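Side-chain contacts in congerin-2 (Conger myriaster, PDB 1IS3), which binds beta-galactosides as a homodimeric galectin, here with lactose in its sugar pocket, although its physiological function is not yet known: residues F30-G35 and D84-T89; Y98-L101 and E105-E108. All coordinates share one frame; numbering follows the deposited sequence.

Contact 1: F30-G35 and D84-T89; sequences FSINVG and DHFQTT
Phe30 and Phe86 meet ring on ring in the protein interior, entering from opposite directions. The ring centroids are 4.9 Å apart and the planes differ by 30°, which identifies an offset stack. Phe86 can be followed outward from its backbone. The bond from CA to CB heads toward strand 30-34, and chi1 of 64°, with CG lodged between the backbone N and the carbonyl carbon, directs the ring toward that strand. CD1 then comes within 4.1 Å of Phe30 CZ, and the next atom, CE1, closes to 3.8 Å of that same CZ. On the other branch CE2 has two neighbours, Phe30 CE2 and the terminal methyl CD1 of Ile32, the latter at 4.3 Å. At the tip, Phe86 CZ makes the shortest approach, 3.7 Å from Phe30 CE2. Phe30 CZ stands above one face of the Phe86 ring, displaced toward its rim, while the Ile32 methyl reaches it obliquely. Further along, Ile32 CD1 and Thr88 OG1 meet tip to tip at 4.1 Å, which is packing distance. The side chains of Val23 and Leu123 touch both phenylalanines, Phe49 packs on Phe30 and Phe80 on Phe86.

Ser31 and Asn33 do not share in this contact; Asn33 ND2 donates to Ser31 OG over 2.9 Å, and Asn33 OD1 is bonded to His44 ND1, a residue of the lactose pocket. Strand 30-34 therefore serves the core through Phe30 and Ile32 and, through Asn33, probably helps to position His44. With strand axes 10.9 Å apart, inclined by 23°, and joined by side chains alone, this is the face-to-face packing of two sheets characteristic of the galectin beta-sandwich.

Contact 2: Y98-L101 and E105-E108; sequences YIQL and ETVE
Tyr98 and Glu108 share a first torsion, chi1 -68° in the tyrosine, that sets CG beside the backbone N, and Glu108 then bends at chi2 (72°). The first turn brings Glu108 CG obliquely to the Tyr98 ring, 3.6 Å from CD2; the bend folds the carboxylate back over the strands. There Glu108 OE2 lies 2.7 Å from a water, which can donate to it and to Ile99 O, although more acceptors surround this water than it has protons. The same water sits in the plane of the Tyr98 ring, at its edge.

Ile99 and Val107 form the hydrogen-bonded antiparallel pair: Ile99 N donates to Val107 O and Val107 N to Ile99 O, both over 2.9 Å. Tyr98 with Glu108 and Gln100 with Thr106 are the flanking non-hydrogen-bonded pairs. Next to the turn, Leu101 N gives Glu105 O a nearly straight bond of 2.8 Å (176° at the hydrogen), and Leu101 CB and CG pack against that oxygen.

This register defines a beta hairpin on which 106-110 is the outermost strand of its sheet within the chain, while 96-100 pairs onward with 85-92. Ile99 and Val107 face inward onto Met45 of strand 40-48 and Leu60 of strand 57-64 in the opposing sheet.

How the contacts relate
Contact 1 lies near the centre of the chain and all its touching residues are buried; contact 2, whose centre is about 11 Å from that of contact 1, is partly exposed at the sheet margin. The first joins the two sheets mainly through aromatic and aliphatic groups, whereas the second joins neighbouring strands of one sheet through backbone bonds, with polar groups on its outer face. They meet where strands 85-92 and 96-100 run side by side: Thr89 O is 2.8 Å from Gln100 N, a probable hydrogen bond, and Thr88 CG2 packs 3.7 Å from Ile99 CG2. The inward side chains of both contacts thus belong to one continuous sandwich interior.

Contact 1: F30-G35 and D84-T89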
ATOM      1  N   PHE A  30      18.936   4.144   0.864  1.00  6.41           N
ATOM      2  CA  PHE A  30      17.585   3.777   0.421  1.00  6.19           C
ATOM      3  C   PHE A  30      16.747   5.049   0.578  1.00  5.82           C
ATOM      4  O   PHE A  30      17.088   5.937   1.379  1.00  5.92           O
ATOM      5  CB  PHE A  30      16.950   2.647   1.246  1.00  5.66           C
ATOM      6  CG  PHE A  30      16.540   2.964   2.677  1.00  6.84           C
ATOM      7  CD1 PHE A  30      17.487   2.871   3.714  1.00  8.10           C
ATOM      8  CD2 PHE A  30      15.219   3.368   2.958  1.00  6.68           C
ATOM      9  CE1 PHE A  30      17.114   3.195   5.033  1.00  8.77           C
ATOM     10  CE2 PHE A  30      14.864   3.681   4.271  1.00  7.88           C
ATOM     11  CZ  PHE A  30      15.811   3.603   5.306  1.00  7.88           C
ATOM     12  N   SER A  31      15.644   5.181  -0.149  1.00  5.56           N
ATOM     13  CA  SER A  31      14.814   6.370   0.015  1.00  5.42           C
ATOM     14  C   SER A  31      13.341   6.047   0.198  1.00  5.54           C
ATOM     15  O   SER A  31      12.903   4.992  -0.267  1.00  6.46           O
ATOM     16  CB  SER A  31      14.960   7.299  -1.194  1.00  6.09           C
ATOM     17  OG  SER A  31      14.633   6.747  -2.461  1.00  8.03           O
ATOM     18  N   ILE A  32      12.606   6.959   0.819  1.00  5.16           N
ATOM     19  CA  ILE A  32      11.158   6.897   0.885  1.00  6.14           C
ATOM     20  C   ILE A  32      10.714   8.090  -0.002  1.00  6.80           C
ATOM     21  O   ILE A  32      11.226   9.226   0.117  1.00  7.18           O
ATOM     22  CB  ILE A  32      10.677   7.075   2.356  1.00  7.80           C
ATOM     23  CG1 ILE A  32      11.181   5.888   3.214  1.00 10.29           C
ATOM     24  CG2 ILE A  32       9.130   7.214   2.379  1.00  8.28           C
ATOM     25  CD1 ILE A  32      11.152   6.192   4.767  1.00 12.15           C
ATOM     26  N   ASN A  33       9.729   7.864  -0.868  1.00  5.99           N
ATOM     27  CA  ASN A  33       9.337   8.853  -1.877  1.00  6.91           C
ATOM     28  C   ASN A  33       7.821   9.036  -1.889  1.00  8.31           C
ATOM     29  O   ASN A  33       7.118   8.016  -1.865  1.00  8.47           O
ATOM     30  CB  ASN A  33       9.781   8.382  -3.269  1.00  6.93           C
ATOM     31  CG  ASN A  33      11.275   8.174  -3.327  1.00  7.15           C
ATOM     32  OD1 ASN A  33      12.004   9.146  -3.451  1.00  8.91           O
ATOM     33  ND2 ASN A  33      11.806   6.972  -3.159  1.00  7.03           N
ATOM     34  N   VAL A  34       7.318  10.257  -1.878  1.00  6.81           N
ATOM     35  CA  VAL A  34       5.896  10.552  -1.890  1.00  7.42           C
ATOM     36  C   VAL A  34       5.719  11.463  -3.111  1.00  7.28           C
ATOM     37  O   VAL A  34       6.415  12.479  -3.244  1.00  7.47           O
ATOM     38  CB  VAL A  34       5.504  11.287  -0.581  1.00  8.07           C
ATOM     39  CG1 VAL A  34       4.055  11.730  -0.624  1.00  8.67           C
ATOM     40  CG2 VAL A  34       5.694  10.350   0.620  1.00  8.64           C
ATOM     41  N   GLY A  35       4.847  11.120  -4.045  1.00  7.32           N
ATOM     42  CA  GLY A  35       4.612  11.966  -5.205  1.00  8.57           C
ATOM     43  C   GLY A  35       3.531  11.396  -6.111  1.00  9.78           C
ATOM     44  O   GLY A  35       2.499  10.883  -5.636  1.00  9.15           O
ATOM     45  N   ASP A  84      19.079  -3.395  10.597  1.00  7.75           N
ATOM     46  CA  ASP A  84      18.070  -3.154  11.612  1.00  8.73           C
ATOM     47  C   ASP A  84      16.768  -2.568  11.084  1.00  8.35           C
ATOM     48  O   ASP A  84      16.709  -2.030   9.987  1.00  8.60           O
ATOM     49  CB  ASP A  84      18.646  -2.224  12.677  1.00  9.79           C
ATOM     50  CG  ASP A  84      19.714  -2.864  13.577  1.00 14.12           C
ATOM     51  OD1 ASP A  84      20.235  -2.161  14.455  1.00 15.18           O
ATOM     52  OD2 ASP A  84      20.015  -4.054  13.443  1.00 14.45           O
ATOM     53  N   HIS A  85      15.718  -2.672  11.897  1.00  9.91           N
ATOM     54  CA  HIS A  85      14.410  -2.123  11.583  1.00 10.68           C
ATOM     55  C   HIS A  85      14.363  -0.610  11.747  1.00 10.42           C
ATOM     56  O   HIS A  85      15.168  -0.013  12.488  1.00 12.17           O
ATOM     57  CB  HIS A  85      13.325  -2.684  12.498  1.00 15.17           C
ATOM     58  CG  HIS A  85      13.138  -4.156  12.225  1.00 20.93           C
ATOM     59  ND1 HIS A  85      12.152  -4.787  11.588  1.00 24.17           N
ATOM     60  CD2 HIS A  85      14.054  -5.111  12.608  1.00 24.29           C
ATOM     61  CE1 HIS A  85      12.440  -6.079  11.564  1.00 25.92           C
ATOM     62  NE2 HIS A  85      13.596  -6.266  12.182  1.00 26.53           N
ATOM     63  N   PHE A  86      13.438   0.031  11.061  1.00  8.94           N
ATOM     64  CA  PHE A  86      13.186   1.458  11.248  1.00  8.92           C
ATOM     65  C   PHE A  86      11.668   1.650  11.127  1.00  9.40           C
ATOM     66  O   PHE A  86      10.964   0.777  10.575  1.00  8.16           O
ATOM     67  CB  PHE A  86      13.905   2.269  10.169  1.00  9.00           C
ATOM     68  CG  PHE A  86      13.430   2.031   8.744  1.00  9.42           C
ATOM     69  CD1 PHE A  86      14.034   1.053   7.962  1.00 10.94           C
ATOM     70  CD2 PHE A  86      12.367   2.776   8.203  1.00 11.65           C
ATOM     71  CE1 PHE A  86      13.579   0.819   6.656  1.00 10.43           C
ATOM     72  CE2 PHE A  86      11.923   2.523   6.902  1.00 11.63           C
ATOM     73  CZ  PHE A  86      12.530   1.542   6.129  1.00 11.03           C
ATOM     74  N   GLN A  87      11.169   2.799  11.575  1.00  9.68           N
ATOM     75  CA  GLN A  87       9.748   3.142  11.507  1.00 11.04           C
ATOM     76  C   GLN A  87       9.669   4.647  11.270  1.00 10.06           C
ATOM     77  O   GLN A  87      10.342   5.391  11.993  1.00 10.09           O
ATOM     78  CB  GLN A  87       9.092   2.772  12.828  1.00 14.92           C
ATOM     79  CG  GLN A  87       7.611   3.022  12.790  1.00 21.31           C
ATOM     80  CD  GLN A  87       6.892   2.311  13.928  1.00 23.75           C
ATOM     81  OE1 GLN A  87       6.042   2.884  14.600  1.00 27.27           O
ATOM     82  NE2 GLN A  87       7.171   1.038  14.187  1.00 26.29           N
ATOM     83  N   THR A  88       8.905   5.111  10.284  1.00  8.10           N
ATOM     84  CA  THR A  88       8.804   6.522   9.962  1.00  8.01           C
ATOM     85  C   THR A  88       7.341   6.861   9.760  1.00  7.87           C
ATOM     86  O   THR A  88       6.590   6.092   9.132  1.00  6.98           O
ATOM     87  CB  THR A  88       9.581   6.848   8.671  1.00  9.79           C
ATOM     88  OG1 THR A  88      10.904   6.350   8.901  1.00 13.49           O
ATOM     89  CG2 THR A  88       9.609   8.326   8.330  1.00  9.44           C
ATOM     90  N   THR A  89       6.981   8.029  10.282  1.00  7.17           N
ATOM     91  CA  THR A  89       5.639   8.553  10.123  1.00  7.96           C
ATOM     92  C   THR A  89       5.710   9.922   9.445  1.00  8.22           C
ATOM     93  O   THR A  89       6.553  10.767   9.786  1.00  7.70           O
ATOM     94  CB  THR A  89       4.909   8.700  11.503  1.00 10.33           C
ATOM     95  OG1 THR A  89       4.789   7.368  12.008  1.00 12.97           O
ATOM     96  CG2 THR A  89       3.504   9.330  11.432  1.00 10.23           C
TER

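Contact 2: Y98-L101 and E105-E108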
ATOM      1  N   TYR A  98       5.854  16.890   7.538  1.00  5.48           N
ATOM      2  CA  TYR A  98       6.297  16.630   8.907  1.00  6.72           C
ATOM      3  C   TYR A  98       6.674  15.150   8.991  1.00  7.63           C
ATOM      4  O   TYR A  98       5.791  14.278   8.827  1.00  8.08           O
ATOM      5  CB  TYR A  98       5.160  16.938   9.877  1.00  7.02           C
ATOM      6  CG  TYR A  98       4.844  18.417   9.947  1.00  6.82           C
ATOM      7  CD1 TYR A  98       3.719  18.913   9.286  1.00  8.32           C
ATOM      8  CD2 TYR A  98       5.664  19.255  10.708  1.00  7.34           C
ATOM      9  CE1 TYR A  98       3.381  20.271   9.386  1.00  8.84           C
ATOM     10  CE2 TYR A  98       5.330  20.612  10.816  1.00  7.92           C
ATOM     11  CZ  TYR A  98       4.193  21.097  10.159  1.00  9.07           C
ATOM     12  OH  TYR A  98       3.823  22.417  10.276  1.00  9.54           O
ATOM     13  N   ILE A  99       7.955  14.886   9.234  1.00  6.65           N
ATOM     14  CA  ILE A  99       8.479  13.533   9.258  1.00  8.43           C
ATOM     15  C   ILE A  99       8.942  13.226  10.678  1.00  8.45           C
ATOM     16  O   ILE A  99       9.640  14.055  11.283  1.00  9.16           O
ATOM     17  CB  ILE A  99       9.665  13.425   8.251  1.00  8.88           C
ATOM     18  CG1 ILE A  99       9.256  13.770   6.828  1.00  9.10           C
ATOM     19  CG2 ILE A  99      10.155  11.989   8.233  1.00 10.35           C
ATOM     20  CD1 ILE A  99      10.361  14.556   6.112  1.00 13.00           C
ATOM     21  N   GLN A 100       8.596  12.055  11.209  1.00  7.34           N
ATOM     22  CA  GLN A 100       9.067  11.653  12.526  1.00  8.52           C
ATOM     23  C   GLN A 100       9.835  10.363  12.360  1.00  8.54           C
ATOM     24  O   GLN A 100       9.390   9.426  11.689  1.00  7.97           O
ATOM     25  CB  GLN A 100       7.908  11.462  13.468  1.00 11.24           C
ATOM     26  CG  GLN A 100       8.464  11.157  14.871  1.00 17.07           C
ATOM     27  CD  GLN A 100       7.611  11.720  16.011  1.00 21.24           C
ATOM     28  OE1 GLN A 100       8.115  12.048  17.095  1.00 20.55           O
ATOM     29  NE2 GLN A 100       6.290  11.900  15.845  1.00 23.25           N
ATOM     30  N   LEU A 101      11.067  10.356  12.868  1.00  9.39           N
ATOM     31  CA  LEU A 101      11.982   9.219  12.745  1.00 10.65           C
ATOM     32  C   LEU A 101      11.745   8.178  13.860  1.00 11.17           C
ATOM     33  O   LEU A 101      10.981   8.443  14.802  1.00 10.33           O
ATOM     34  CB  LEU A 101      13.443   9.737  12.763  1.00 10.66           C
ATOM     35  CG  LEU A 101      13.754  10.897  11.817  1.00 11.73           C
ATOM     36  CD1 LEU A 101      15.188  11.336  12.005  1.00 11.18           C
ATOM     37  CD2 LEU A 101      13.485  10.465  10.366  1.00 12.09           C
ATOM     38  N   GLU A 105      12.893  11.819  16.811  1.00  8.57           N
ATOM     39  CA  GLU A 105      13.345  13.101  16.264  1.00  9.99           C
ATOM     40  C   GLU A 105      12.536  13.437  15.007  1.00 10.16           C
ATOM     41  O   GLU A 105      12.018  12.546  14.314  1.00  9.49           O
ATOM     42  CB  GLU A 105      14.840  13.078  15.883  1.00 10.73           C
ATOM     43  CG  GLU A 105      15.685  13.171  17.141  1.00 13.78           C
ATOM     44  CD  GLU A 105      17.183  13.233  16.889  1.00 17.48           C
ATOM     45  OE1 GLU A 105      17.755  14.239  17.305  1.00 21.92           O
ATOM     46  OE2 GLU A 105      17.770  12.315  16.298  1.00 16.37           O
ATOM     47  N   THR A 106      12.403  14.724  14.695  1.00  9.97           N
ATOM     48  CA  THR A 106      11.597  15.086  13.535  1.00 10.62           C
ATOM     49  C   THR A 106      12.415  15.848  12.514  1.00  9.98           C
ATOM     50  O   THR A 106      13.449  16.453  12.859  1.00 10.90           O
ATOM     51  CB  THR A 106      10.364  15.940  13.975  1.00 11.91           C
ATOM     52  OG1 THR A 106      10.873  17.219  14.346  1.00 15.52           O
ATOM     53  CG2 THR A 106       9.592  15.375  15.164  1.00 12.30           C
ATOM     54  N   VAL A 107      11.967  15.829  11.261  1.00  8.92           N
ATOM     55  CA  VAL A 107      12.535  16.631  10.194  1.00  8.81           C
ATOM     56  C   VAL A 107      11.317  17.225   9.481  1.00  8.77           C
ATOM     57  O   VAL A 107      10.249  16.606   9.407  1.00  8.72           O
ATOM     58  CB  VAL A 107      13.476  15.724   9.243  1.00 10.60           C
ATOM     59  CG1 VAL A 107      12.858  14.391   8.974  0.50 12.25           C
ATOM     60  CG2 VAL A 107      13.735  16.418   7.908  0.50 11.78           C
ATOM     61  N   GLU A 108      11.412  18.485   9.046  1.00  8.62           N
ATOM     62  CA  GLU A 108      10.342  19.138   8.299  1.00  9.01           C
ATOM     63  C   GLU A 108      10.901  19.513   6.934  1.00 10.15           C
ATOM     64  O   GLU A 108      12.094  19.848   6.828  1.00 11.69           O
ATOM     65  CB  GLU A 108       9.858  20.412   8.971  1.00 10.73           C
ATOM     66  CG  GLU A 108       9.153  20.222  10.300  1.00 12.59           C
ATOM     67  CD  GLU A 108      10.066  19.822  11.456  1.00 15.53           C
ATOM     68  OE1 GLU A 108      11.109  20.468  11.633  1.00 15.34           O
ATOM     69  OE2 GLU A 108       9.753  18.852  12.162  1.00 15.73           O
TER
HETATM   70  O   HOH W   1       8.070  16.826  11.854  1.00 14.18           O